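Local coordinates for protein succinyl-CoA:3-ketoacid coenzyme A transferase subunit B (Helicobacter pylori, PDB 3RRL) that transfers coenzyme A from succinyl-CoA to a 3-oxo acid, yielding a 3-oxoacyl-CoA and succinate, as subunit B of a CoA-transferase, at residues A96-M101 and G107-W112; L128-K133 and K161-Q166; A10-E15 and Q166-L171; V19-G24 and L28-V33; E140-Y145 and K196-A201. One frame throughout, in Å; residues are numbered along the deposited sequence.

Contact 1: A96-M101 and G107-W112; sequences AILGGM and GDLANW
Strand 95-98 of the large mixed sheet hands the chain over to the small four-stranded sheet here, where residues 98-101 run at 84° to residues 109-112. Two hydrogen bonds fix the crossing. The backbone N of Met101 donates to Ala110 O at 2.9 Å, lying in the carbonyl plane. Asn111 ND2 donates to Gly99 O at 3.1 Å, but less squarely, tilted 34° from the plane of that carbonyl. Asn111 holds its CG between the backbone N and the carbonyl carbon (chi1 82°), which turns the amide to Gly99 O and leaves CB against Gly100 CA. Its OD1 bonds Thr159 OG1, so both ends of the amide are used and its rotation is fixed. The Leu98 side chain crosses that of Asn111 at about a right angle, its CD2 3.8 Å from Asn111 ND2. Gly100 presents a bare CA, and Leu109 CD1 settles 3.9 Å from it. Met101, built as selenomethionine, bends at chi3 and brings CE over the backbone of Asn111, 3.4 Å from Asn111 C. Trp112 points away from the 96-101 segment, and its NE1 bonds Leu158 O. The side chain of Leu98 is about 8 Å from that of Glu43, the predicted active-site residue. The arrangement is that of a strand end leading into an antiparallel beta hairpin, formed by strands 102-104 and 109-114 of the small sheet.

Contact 2: L128-K133 and K161-Q166; sequences LVHGAK and KGVVHQ
The final turn of helix 125-131 passes the irregular 161-166 segment most closely where the CA atoms of Val129 and Val163 are 5.8 Å apart. Val163 is the centre of the contact. Its CG2 lies 3.7 Å from Val129 CB, while its CB sits 3.7 Å from Val129 O, so one valine covers both the side chain and the carbonyl of the other. The second branch reaches the next residue along the helix: with CG1 beside its backbone N (chi1 -65°), Val163 makes a CH-pi contact over one face of the His130 ring, CG1 standing 4.2 Å from the ring centroid. That ring is steadied by ND1, bonded to Met126 O, and by a water bound to NE2; the same water accepts from Lys161 N at 2.7 Å. His130 also packs on the backbone of another chain. Past the helix end, His165 CE1 comes 3.7 Å from Lys133 O, while its ND1 is hydrogen-bonded to Val135 N. Helix 125-131 precedes strand 134-138, a parallel neighbour of 95-98, and the loop leading into the next strand, 166-168, packs on the end of that helix, consistent with a Rossmann-like alpha/beta fold.

Contact 3: A10-E15 and Q166-L171; sequences AKELKE and QLITDL
Polar contact between Glu12 and Gln166 dominates, the two side chains arriving from opposite directions. Gln166 NE2 donates to Glu12 OE2 at 3.2 Å, and the bond is nearly straight, 168° at the hydrogen. The acceptor lies in the plane of the amide, yet the donor meets the carboxylate from above its plane, and the two flat groups stand 87° apart. Gln166 gets there by an extended chain with CG opposite its backbone N (chi1 172°), whereas Glu12 folds at chi2.

The remaining oxygens, Glu12 OE1 and Gln166 OE1, are both acceptors and approach to 3.1 Å without bonding each other. Lys134 reconciles them, its NZ forming a salt bridge with Glu12 OE1 and a hydrogen bond with Gln166 OE1. Arg8 NH2 adds a salt bridge to Glu12 OE2. Two cations beside this carboxylate would probably favour its ionised form.

Apolar contact is slight: Glu12 CG lies 4.3 Å from Ile168 CD1. In the backbone, a type I beta turn from Ala10 to Leu13 is closed by Leu13 N to Ala10 O, 3.1 Å, and presents Glu12.

The polar cluster thus lies where the turn after helix 2-10 comes over the large sheet: Arg8 of that helix covers Gln166 and Ile168, strand 134-138 pairs with 166-168 along one edge, and strand 172-177 borders the other.

Contact 4: V19-G24 and L28-V33; sequences VNLGIG and LVANEV
Leu21 carries the contact through two torsions: chi1 of -64° puts CG beside the backbone N, and chi2 of 178° extends CD1 straight on from CA toward the 28-33 segment. CD1 thereby meets Ala30, lying 3.8 Å from Ala30 CB and 3.9 Å from Ala30 N, so it rests against both the methyl and the start of that residue's backbone. The other branch is looser, with Leu21 CD2 4.5 Å from Val29 CB. Val29 also packs on Ala9 and Leu13, joining Leu21 to the layer formed by helix 2-10 and the turn after it. Residues 28-31 have helical backbone angles, and the helix-like turns are held by bonds reaching three residues back, such as Asn31 N to Leu28 O at 3.1 Å.

This helix-like segment lies on the way from strand 18-21 to strand 39-42, its parallel neighbour in the large sheet. The path is thus a beta-alpha-beta-like crossover, its connection packing on the strand it has just left. Leu21 is also flanked by Phe40 and Ile97, which come from the strands at either side of its own. Its side chain lies about 9 Å from that of Glu43, the predicted active-site residue. At the loop end, Gly24 adopts a positive phi of 85° as the chain turns back, and Gly24 O comes 4.1 Å from Leu28 N. That carbonyl is bonded by Thr27 OG1, within the short connection between the two segments.

Contact 5: E140-Y145 and K196-A201; sequences EHCNKY and KEKTEA
Lys198 and His141 bury the most surface, with Cys142 next, and the three meet at the end of the 192-198 helix region. The aliphatic part of Lys198 lies along the sulfur of Cys142: its extended chain passes with CD 3.6 Å and CB 4.0 Å from Cys142 SG. The contact is made by the methylenes, since the chain starts toward the loop but carries its ammonium end away from it.

His141 turns its ring edge to the same region. With CG opposite its backbone N (chi1 -160°), the ring points NE2 at Thr199, donating to Thr199 OG1 at 3.0 Å. The acceptor is close to the ring plane, though the bond is bent, 139° at the hydrogen. Lys198 O also lies at this edge, 3.4 Å from His141 CD2.

Thr199 OG1 in turn bonds Val195 O, one turn back along the helix, so the histidine is tied to the backbone of helix 192-198 by way of a hydroxyl. This helix comes late in the chain, after strand 180-186 and before strand 204-205, an outermost strand of the large mixed sheet within this chain, and the contact joins it to the loop that leaves strand 134-138.

The imidazole is also held by ND1, bonded to Thr169 OG1, so both ring nitrogens are engaged and the ring cannot easily turn, while Asp170 OD1 bonds the backbone N of His141. Leu171 packs on both His141 and Lys198.

Overall arrangement
Contacts 1, 3 and 4 all reach the large mixed sheet; contact 4 bears on strand 18-21, contact 1 on its neighbour 95-98, and contact 3 on 166-168, beyond strand 134-138. Contacts 1 and 2, with centres about 9 Å apart, touch through Asp108 and Gly162. Contact 3 shares Gln166 with contact 2 and meets contact 4 through Leu13 and Val29. Contact 5 is most remote, about 24 Å from contact 4 between centres, but His141 bonds Thr169 and so joins it to contact 3. In sequence, contacts 4, 1 and 2 fall within the span bridged by contact 3, whereas contact 5 crosses it and joins the last helix, 192-198, to the loop after strand 134-138.

Contact 1: A96-M101 and G107-W112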
# COMPACT_ATOMS: atom_id res chain seq x y z
N ALA B 96 17.91 13.84 -1.38
CA ALA B 96 18.63 12.60 -1.61
C ALA B 96 20.01 12.95 -2.12
O ALA B 96 20.16 13.69 -3.09
CB ALA B 96 17.90 11.73 -2.61
N ILE B 97 21.03 12.44 -1.43
CA ILE B 97 22.40 12.65 -1.82
C ILE B 97 22.96 11.34 -2.35
O ILE B 97 22.79 10.29 -1.72
CB ILE B 97 23.25 13.16 -0.65
CG1 ILE B 97 22.61 14.41 -0.04
CG2 ILE B 97 24.67 13.46 -1.13
CD1 ILE B 97 23.42 15.02 1.07
N LEU B 98 23.60 11.41 -3.51
CA LEU B 98 24.04 10.21 -4.21
C LEU B 98 25.45 10.37 -4.75
O LEU B 98 25.90 11.49 -5.02
CB LEU B 98 23.10 9.89 -5.38
CG LEU B 98 21.64 9.51 -5.13
CD1 LEU B 98 20.73 10.71 -5.32
CD2 LEU B 98 21.23 8.40 -6.07
N GLY B 99 26.15 9.25 -4.91
CA GLY B 99 27.41 9.24 -5.61
C GLY B 99 27.14 9.06 -7.09
O GLY B 99 26.02 8.76 -7.47
N GLY B 100 28.16 9.24 -7.93
CA GLY B 100 27.99 8.98 -9.34
C GLY B 100 29.29 8.60 -10.02
O GLY B 100 30.38 8.94 -9.56
N MSE B 101 29.17 7.83 -11.09
CA MSE B 101 30.30 7.60 -11.99
C MSE B 101 30.43 8.66 -13.08
O MSE B 101 31.54 9.04 -13.46
CB MSE B 101 30.24 6.19 -12.55
CG MSE B 101 30.30 5.15 -11.44
SE MSE B 101 29.97 3.35 -12.06
CE MSE B 101 28.15 3.60 -12.70
N GLY B 107 22.03 16.99 -16.89
CA GLY B 107 21.56 16.53 -15.60
C GLY B 107 21.37 15.03 -15.49
O GLY B 107 20.80 14.56 -14.53
N ASP B 108 21.82 14.30 -16.49
CA ASP B 108 21.78 12.85 -16.49
C ASP B 108 22.75 12.27 -15.48
O ASP B 108 23.80 12.84 -15.23
CB ASP B 108 22.12 12.31 -17.87
CG ASP B 108 21.19 12.80 -18.93
OD1 ASP B 108 20.17 13.41 -18.59
OD2 ASP B 108 21.48 12.57 -20.11
N LEU B 109 22.39 11.15 -14.88
CA LEU B 109 23.25 10.48 -13.91
C LEU B 109 23.49 9.01 -14.20
O LEU B 109 22.57 8.27 -14.49
CB LEU B 109 22.71 10.64 -12.49
CG LEU B 109 23.30 9.72 -11.43
CD1 LEU B 109 24.70 10.14 -11.01
CD2 LEU B 109 22.42 9.60 -10.24
N ALA B 110 24.74 8.58 -14.12
CA ALA B 110 25.05 7.17 -14.24
C ALA B 110 25.75 6.71 -12.98
O ALA B 110 26.87 7.12 -12.72
CB ALA B 110 25.90 6.91 -15.44
N ASN B 111 25.09 5.89 -12.18
CA ASN B 111 25.73 5.35 -10.98
C ASN B 111 25.50 3.87 -10.64
O ASN B 111 25.89 3.44 -9.58
CB ASN B 111 25.48 6.24 -9.77
CG ASN B 111 24.14 5.99 -9.12
OD1 ASN B 111 23.26 5.40 -9.70
ND2 ASN B 111 23.99 6.47 -7.91
N TRP B 112 24.87 3.11 -11.52
CA TRP B 112 24.61 1.72 -11.18
C TRP B 112 25.35 0.64 -11.96
O TRP B 112 25.46 -0.48 -11.49
CB TRP B 112 23.12 1.44 -11.25
CG TRP B 112 22.56 1.47 -12.61
CD1 TRP B 112 22.26 2.55 -13.34
CD2 TRP B 112 22.20 0.34 -13.40
NE1 TRP B 112 21.75 2.19 -14.55
CE2 TRP B 112 21.70 0.83 -14.61
CE3 TRP B 112 22.26 -1.03 -13.21
CZ2 TRP B 112 21.25 0.00 -15.61
CZ3 TRP B 112 21.83 -1.85 -14.21
CH2 TRP B 112 21.33 -1.34 -15.40

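Contact 2: L128-K133 and K161-Q166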
# COMPACT_ATOMS: atom_id res chain seq x y z
N LEU B 128 14.97 7.09 -5.96
CA LEU B 128 15.37 8.30 -5.26
C LEU B 128 15.58 9.52 -6.17
O LEU B 128 15.14 10.62 -5.82
CB LEU B 128 16.61 8.02 -4.39
CG LEU B 128 16.30 7.32 -3.06
CD1 LEU B 128 17.43 6.40 -2.66
CD2 LEU B 128 15.97 8.31 -1.94
N VAL B 129 16.22 9.34 -7.33
CA VAL B 129 16.48 10.45 -8.26
C VAL B 129 15.22 11.15 -8.78
O VAL B 129 15.25 12.34 -9.07
CB VAL B 129 17.36 10.05 -9.50
CG1 VAL B 129 18.77 9.69 -9.08
CG2 VAL B 129 16.71 8.92 -10.30
N HIS B 130 14.14 10.40 -8.94
CA HIS B 130 12.86 11.00 -9.32
C HIS B 130 12.05 11.58 -8.15
O HIS B 130 11.47 12.66 -8.27
CB HIS B 130 12.01 10.01 -10.12
CG HIS B 130 12.55 9.74 -11.48
ND1 HIS B 130 13.34 8.65 -11.77
CD2 HIS B 130 12.43 10.43 -12.64
CE1 HIS B 130 13.68 8.67 -13.04
NE2 HIS B 130 13.13 9.74 -13.60
N GLY B 131 12.01 10.86 -7.03
CA GLY B 131 11.15 11.23 -5.92
C GLY B 131 11.61 12.38 -5.03
O GLY B 131 10.79 13.21 -4.62
N ALA B 132 12.90 12.43 -4.72
CA ALA B 132 13.43 13.43 -3.78
C ALA B 132 13.13 14.85 -4.26
O ALA B 132 13.25 15.13 -5.44
CB ALA B 132 14.92 13.23 -3.60
N LYS B 133 12.72 15.74 -3.36
CA LYS B 133 12.45 17.13 -3.75
C LYS B 133 13.71 17.78 -4.32
O LYS B 133 13.64 18.58 -5.26
CB LYS B 133 11.91 17.95 -2.58
CG LYS B 133 10.54 17.50 -2.08
CD LYS B 133 10.11 18.31 -0.86
CE LYS B 133 9.17 17.51 0.03
NZ LYS B 133 8.96 18.17 1.36
N LYS B 161 17.53 10.40 -16.24
CA LYS B 161 17.73 11.46 -17.23
C LYS B 161 17.23 12.80 -16.68
O LYS B 161 16.08 12.91 -16.24
CB LYS B 161 16.99 11.08 -18.51
CG LYS B 161 17.36 11.89 -19.74
CD LYS B 161 16.87 11.19 -21.00
CE LYS B 161 16.82 12.15 -22.20
NZ LYS B 161 18.07 12.96 -22.36
N GLY B 162 18.10 13.80 -16.67
CA GLY B 162 17.75 15.14 -16.20
C GLY B 162 17.23 15.15 -14.77
O GLY B 162 16.27 15.85 -14.45
N VAL B 163 17.82 14.31 -13.93
CA VAL B 163 17.41 14.25 -12.53
C VAL B 163 18.26 15.05 -11.53
O VAL B 163 17.85 15.26 -10.39
CB VAL B 163 17.35 12.78 -12.06
CG1 VAL B 163 16.27 12.04 -12.83
CG2 VAL B 163 18.72 12.12 -12.24
N VAL B 164 19.43 15.51 -11.95
CA VAL B 164 20.37 16.07 -10.98
C VAL B 164 20.12 17.55 -10.80
O VAL B 164 20.16 18.30 -11.77
CB VAL B 164 21.84 15.84 -11.41
CG1 VAL B 164 22.80 16.49 -10.42
CG2 VAL B 164 22.12 14.34 -11.53
N HIS B 165 19.82 17.97 -9.58
CA HIS B 165 19.62 19.39 -9.27
C HIS B 165 20.93 20.11 -9.02
O HIS B 165 21.14 21.24 -9.48
CB HIS B 165 18.68 19.57 -8.08
CG HIS B 165 17.26 19.21 -8.37
ND1 HIS B 165 16.73 17.97 -8.08
CD2 HIS B 165 16.26 19.91 -8.95
CE1 HIS B 165 15.46 17.93 -8.46
NE2 HIS B 165 15.15 19.10 -8.99
N GLN B 166 21.83 19.46 -8.29
CA GLN B 166 23.08 20.09 -7.89
C GLN B 166 24.20 19.06 -7.89
O GLN B 166 24.01 17.91 -7.48
CB GLN B 166 22.92 20.72 -6.51
CG GLN B 166 24.20 21.24 -5.88
CD GLN B 166 23.98 21.69 -4.43
OE1 GLN B 166 23.26 21.03 -3.68
NE2 GLN B 166 24.57 22.81 -4.06
O HOH W 1 15.00 9.61 -16.18

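Contact 3: A10-E15 and Q166-L171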
# COMPACT_ATOMS: atom_id res chain seq x y z
N ALA B 10 27.59 18.82 3.24
CA ALA B 10 26.95 18.95 4.55
C ALA B 10 26.19 20.27 4.68
O ALA B 10 25.20 20.35 5.39
CB ALA B 10 27.97 18.81 5.66
N LYS B 11 26.68 21.29 3.99
CA LYS B 11 26.06 22.60 4.04
C LYS B 11 24.65 22.59 3.46
O LYS B 11 23.85 23.49 3.73
CB LYS B 11 26.93 23.63 3.33
CG LYS B 11 28.27 23.88 4.00
CD LYS B 11 29.04 25.01 3.32
CE LYS B 11 30.15 25.54 4.21
NZ LYS B 11 31.14 24.48 4.59
N GLU B 12 24.35 21.58 2.66
CA GLU B 12 23.02 21.46 2.04
C GLU B 12 21.96 20.90 3.00
O GLU B 12 20.76 20.96 2.73
CB GLU B 12 23.09 20.61 0.77
CG GLU B 12 24.02 21.20 -0.30
CD GLU B 12 23.50 22.52 -0.84
OE1 GLU B 12 22.29 22.59 -1.15
OE2 GLU B 12 24.29 23.49 -0.95
N LEU B 13 22.41 20.35 4.13
CA LEU B 13 21.47 19.80 5.10
C LEU B 13 20.93 20.90 6.00
O LEU B 13 21.68 21.66 6.60
CB LEU B 13 22.13 18.71 5.94
CG LEU B 13 22.65 17.51 5.14
CD1 LEU B 13 23.05 16.40 6.08
CD2 LEU B 13 21.57 17.04 4.21
N LYS B 14 19.61 20.98 6.08
CA LYS B 14 18.93 22.04 6.83
C LYS B 14 18.01 21.45 7.90
O LYS B 14 17.46 20.36 7.73
CB LYS B 14 18.12 22.92 5.89
CG LYS B 14 18.93 23.53 4.74
CD LYS B 14 19.80 24.67 5.23
CE LYS B 14 20.31 25.53 4.08
NZ LYS B 14 20.85 26.84 4.56
N GLU B 15 17.82 22.20 8.98
CA GLU B 15 16.96 21.79 10.08
C GLU B 15 15.57 21.41 9.58
O GLU B 15 14.95 22.14 8.82
CB GLU B 15 16.82 22.93 11.09
CG GLU B 15 18.04 23.14 11.98
CD GLU B 15 17.99 22.30 13.24
OE1 GLU B 15 16.92 21.72 13.54
OE2 GLU B 15 19.02 22.21 13.94
N GLN B 166 21.83 19.46 -8.29
CA GLN B 166 23.08 20.09 -7.89
C GLN B 166 24.20 19.06 -7.89
O GLN B 166 24.01 17.91 -7.48
CB GLN B 166 22.92 20.72 -6.51
CG GLN B 166 24.20 21.24 -5.88
CD GLN B 166 23.98 21.69 -4.43
OE1 GLN B 166 23.26 21.03 -3.68
NE2 GLN B 166 24.57 22.81 -4.06
N LEU B 167 25.37 19.46 -8.36
CA LEU B 167 26.51 18.56 -8.43
C LEU B 167 27.69 19.18 -7.68
O LEU B 167 28.12 20.30 -7.99
CB LEU B 167 26.89 18.26 -9.88
CG LEU B 167 28.29 17.68 -10.12
CD1 LEU B 167 28.43 16.29 -9.51
CD2 LEU B 167 28.62 17.65 -11.62
N ILE B 168 28.19 18.46 -6.70
CA ILE B 168 29.32 18.91 -5.90
C ILE B 168 30.51 17.99 -6.13
O ILE B 168 30.43 16.79 -5.86
CB ILE B 168 28.95 18.88 -4.40
CG1 ILE B 168 27.71 19.74 -4.13
CG2 ILE B 168 30.12 19.33 -3.55
CD1 ILE B 168 27.27 19.74 -2.67
N THR B 169 31.60 18.53 -6.65
CA THR B 169 32.84 17.77 -6.77
C THR B 169 33.98 18.42 -5.96
O THR B 169 33.77 19.43 -5.28
CB THR B 169 33.28 17.62 -8.25
OG1 THR B 169 33.90 18.82 -8.72
CG2 THR B 169 32.09 17.28 -9.13
N ASP B 170 35.17 17.83 -6.02
CA ASP B 170 36.33 18.38 -5.32
C ASP B 170 36.81 19.69 -5.96
O ASP B 170 37.62 20.43 -5.38
CB ASP B 170 37.48 17.36 -5.30
CG ASP B 170 37.69 16.69 -6.65
OD1 ASP B 170 36.71 16.15 -7.20
OD2 ASP B 170 38.82 16.73 -7.17
N LEU B 171 36.31 19.97 -7.15
CA LEU B 171 36.67 21.18 -7.89
C LEU B 171 35.61 22.26 -7.74
O LEU B 171 35.92 23.39 -7.36
CB LEU B 171 36.92 20.89 -9.38
CG LEU B 171 38.04 19.90 -9.70
CD1 LEU B 171 38.29 19.85 -11.20
CD2 LEU B 171 39.31 20.27 -8.95

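Contact 4: V19-G24 and L28-V33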
# COMPACT_ATOMS: atom_id res chain seq x y z
N VAL B 19 15.99 13.29 4.97
CA VAL B 19 17.10 13.09 4.05
C VAL B 19 17.40 11.62 3.84
O VAL B 19 17.35 10.81 4.77
CB VAL B 19 18.38 13.78 4.58
CG1 VAL B 19 19.55 13.52 3.65
CG2 VAL B 19 18.14 15.27 4.74
N ASN B 20 17.73 11.27 2.60
CA ASN B 20 18.22 9.94 2.30
C ASN B 20 19.64 9.98 1.73
O ASN B 20 19.90 10.64 0.73
CB ASN B 20 17.30 9.22 1.32
CG ASN B 20 17.77 7.81 1.03
OD1 ASN B 20 18.80 7.61 0.37
ND2 ASN B 20 17.03 6.83 1.53
N LEU B 21 20.55 9.27 2.40
CA LEU B 21 21.94 9.24 1.99
C LEU B 21 22.24 7.93 1.29
O LEU B 21 22.08 6.86 1.87
CB LEU B 21 22.85 9.38 3.21
CG LEU B 21 22.76 10.70 3.98
CD1 LEU B 21 23.69 10.68 5.19
CD2 LEU B 21 23.10 11.86 3.06
N GLY B 22 22.65 7.99 0.03
CA GLY B 22 23.00 6.79 -0.69
C GLY B 22 24.28 6.20 -0.14
O GLY B 22 25.01 6.87 0.58
N ILE B 23 24.56 4.95 -0.50
CA ILE B 23 25.78 4.30 -0.03
C ILE B 23 27.01 4.94 -0.65
O ILE B 23 26.93 5.64 -1.66
CB ILE B 23 25.78 2.78 -0.34
CG1 ILE B 23 25.57 2.54 -1.83
CG2 ILE B 23 24.71 2.07 0.48
CD1 ILE B 23 25.53 1.08 -2.20
N GLY B 24 28.17 4.70 -0.03
CA GLY B 24 29.40 5.31 -0.50
C GLY B 24 29.56 6.69 0.08
O GLY B 24 29.21 6.93 1.23
N LEU B 28 28.95 9.47 4.39
CA LEU B 28 29.91 10.23 5.19
C LEU B 28 29.40 11.60 5.61
O LEU B 28 29.88 12.17 6.60
CB LEU B 28 31.24 10.35 4.44
CG LEU B 28 31.98 9.01 4.39
CD1 LEU B 28 33.38 9.17 3.83
CD2 LEU B 28 32.00 8.37 5.77
N VAL B 29 28.41 12.12 4.88
CA VAL B 29 27.89 13.46 5.17
C VAL B 29 27.22 13.54 6.53
O VAL B 29 27.22 14.60 7.17
CB VAL B 29 26.91 13.96 4.06
CG1 VAL B 29 26.32 15.30 4.45
CG2 VAL B 29 27.63 14.07 2.72
N ALA B 30 26.66 12.43 6.99
CA ALA B 30 26.00 12.39 8.29
C ALA B 30 26.96 12.77 9.42
O ALA B 30 26.56 13.37 10.41
CB ALA B 30 25.42 11.02 8.55
N ASN B 31 28.23 12.42 9.25
CA ASN B 31 29.23 12.71 10.28
C ASN B 31 29.52 14.20 10.47
O ASN B 31 30.02 14.61 11.52
CB ASN B 31 30.52 11.94 10.00
CG ASN B 31 30.30 10.43 9.95
OD1 ASN B 31 29.31 9.92 10.48
ND2 ASN B 31 31.22 9.72 9.31
N GLU B 32 29.20 15.01 9.48
CA GLU B 32 29.45 16.43 9.54
C GLU B 32 28.31 17.20 10.16
O GLU B 32 28.38 18.40 10.31
CB GLU B 32 29.73 16.96 8.15
CG GLU B 32 30.83 16.22 7.43
CD GLU B 32 32.15 16.32 8.14
OE1 GLU B 32 32.38 17.31 8.86
OE2 GLU B 32 32.97 15.41 7.98
N VAL B 33 27.24 16.51 10.48
CA VAL B 33 26.05 17.17 10.97
C VAL B 33 25.61 16.63 12.30
O VAL B 33 24.43 16.55 12.57
CB VAL B 33 24.91 17.04 9.97
CG1 VAL B 33 23.77 17.91 10.39
CG2 VAL B 33 25.38 17.44 8.60

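Contact 5: E140-Y145 and K196-A201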
# COMPACT_ATOMS: atom_id res chain seq x y z
N GLU B 140 33.87 12.57 -7.11
CA GLU B 140 35.19 13.03 -7.50
C GLU B 140 35.12 13.47 -8.96
O GLU B 140 34.49 12.81 -9.78
CB GLU B 140 36.24 11.94 -7.29
CG GLU B 140 36.69 11.81 -5.83
CD GLU B 140 37.41 10.51 -5.55
OE1 GLU B 140 38.55 10.34 -6.03
OE2 GLU B 140 36.84 9.65 -4.85
N HIS B 141 35.76 14.60 -9.26
CA HIS B 141 35.58 15.27 -10.55
C HIS B 141 36.17 14.48 -11.73
O HIS B 141 35.62 14.50 -12.83
CB HIS B 141 36.17 16.69 -10.51
CG HIS B 141 35.63 17.60 -11.57
ND1 HIS B 141 34.72 18.60 -11.31
CD2 HIS B 141 35.88 17.65 -12.91
CE1 HIS B 141 34.42 19.23 -12.43
NE2 HIS B 141 35.11 18.68 -13.41
N CYS B 142 37.29 13.80 -11.50
CA CYS B 142 37.95 13.02 -12.54
C CYS B 142 38.13 11.58 -12.08
O CYS B 142 38.22 11.33 -10.87
CB CYS B 142 39.32 13.62 -12.90
SG CYS B 142 39.30 15.34 -13.51
N ASN B 143 38.18 10.65 -13.02
CA ASN B 143 38.42 9.24 -12.68
C ASN B 143 39.89 8.98 -12.36
O ASN B 143 40.70 9.91 -12.34
CB ASN B 143 37.92 8.30 -13.78
CG ASN B 143 38.73 8.40 -15.06
OD1 ASN B 143 39.88 8.84 -15.06
ND2 ASN B 143 38.12 7.99 -16.17
N LYS B 144 40.23 7.72 -12.11
CA LYS B 144 41.60 7.34 -11.74
C LYS B 144 42.58 7.54 -12.89
O LYS B 144 43.79 7.56 -12.69
CB LYS B 144 41.64 5.89 -11.24
N TYR B 145 42.04 7.67 -14.11
CA TYR B 145 42.83 7.92 -15.30
C TYR B 145 43.06 9.42 -15.49
O TYR B 145 43.69 9.85 -16.46
CB TYR B 145 42.13 7.37 -16.55
CG TYR B 145 41.85 5.87 -16.53
CD1 TYR B 145 42.61 5.00 -15.77
CD2 TYR B 145 40.81 5.34 -17.30
CE1 TYR B 145 42.35 3.63 -15.77
CE2 TYR B 145 40.54 3.98 -17.30
CZ TYR B 145 41.31 3.13 -16.54
OH TYR B 145 41.04 1.78 -16.54
N LYS B 196 37.39 24.53 -16.11
CA LYS B 196 37.17 24.47 -17.55
C LYS B 196 38.00 23.34 -18.14
O LYS B 196 37.51 22.55 -18.95
CB LYS B 196 37.57 25.78 -18.22
CG LYS B 196 36.73 26.97 -17.85
CD LYS B 196 37.26 28.20 -18.57
CE LYS B 196 36.40 29.43 -18.33
NZ LYS B 196 37.06 30.64 -18.89
N GLU B 197 39.26 23.29 -17.73
CA GLU B 197 40.20 22.30 -18.23
C GLU B 197 39.75 20.88 -17.92
O GLU B 197 39.88 19.97 -18.74
CB GLU B 197 41.57 22.56 -17.61
CG GLU B 197 42.65 21.58 -18.00
CD GLU B 197 43.98 21.89 -17.33
OE1 GLU B 197 43.96 22.28 -16.14
OE2 GLU B 197 45.03 21.76 -17.99
N LYS B 198 39.22 20.68 -16.72
CA LYS B 198 38.86 19.33 -16.27
C LYS B 198 37.41 18.94 -16.54
O LYS B 198 36.96 17.89 -16.09
CB LYS B 198 39.23 19.12 -14.80
CG LYS B 198 40.73 19.08 -14.55
CD LYS B 198 41.04 18.52 -13.18
CE LYS B 198 42.54 18.42 -12.95
NZ LYS B 198 42.85 17.69 -11.68
N THR B 199 36.68 19.79 -17.25
CA THR B 199 35.27 19.54 -17.52
C THR B 199 34.98 19.44 -19.02
O THR B 199 35.29 20.35 -19.77
CB THR B 199 34.39 20.63 -16.92
OG1 THR B 199 34.65 20.72 -15.52
CG2 THR B 199 32.92 20.32 -17.15
N GLU B 200 34.41 18.31 -19.43
CA GLU B 200 33.99 18.14 -20.82
C GLU B 200 32.63 18.80 -21.08
O GLU B 200 32.42 19.42 -22.12
CB GLU B 200 33.92 16.66 -21.18
CG GLU B 200 35.23 15.91 -20.98
CD GLU B 200 35.11 14.44 -21.33
OE1 GLU B 200 36.10 13.70 -21.13
OE2 GLU B 200 34.03 14.01 -21.79
N ALA B 201 31.72 18.66 -20.13
CA ALA B 201 30.38 19.23 -20.26
C ALA B 201 30.47 20.72 -20.54
O ALA B 201 31.38 21.39 -20.07
CB ALA B 201 29.58 18.98 -18.99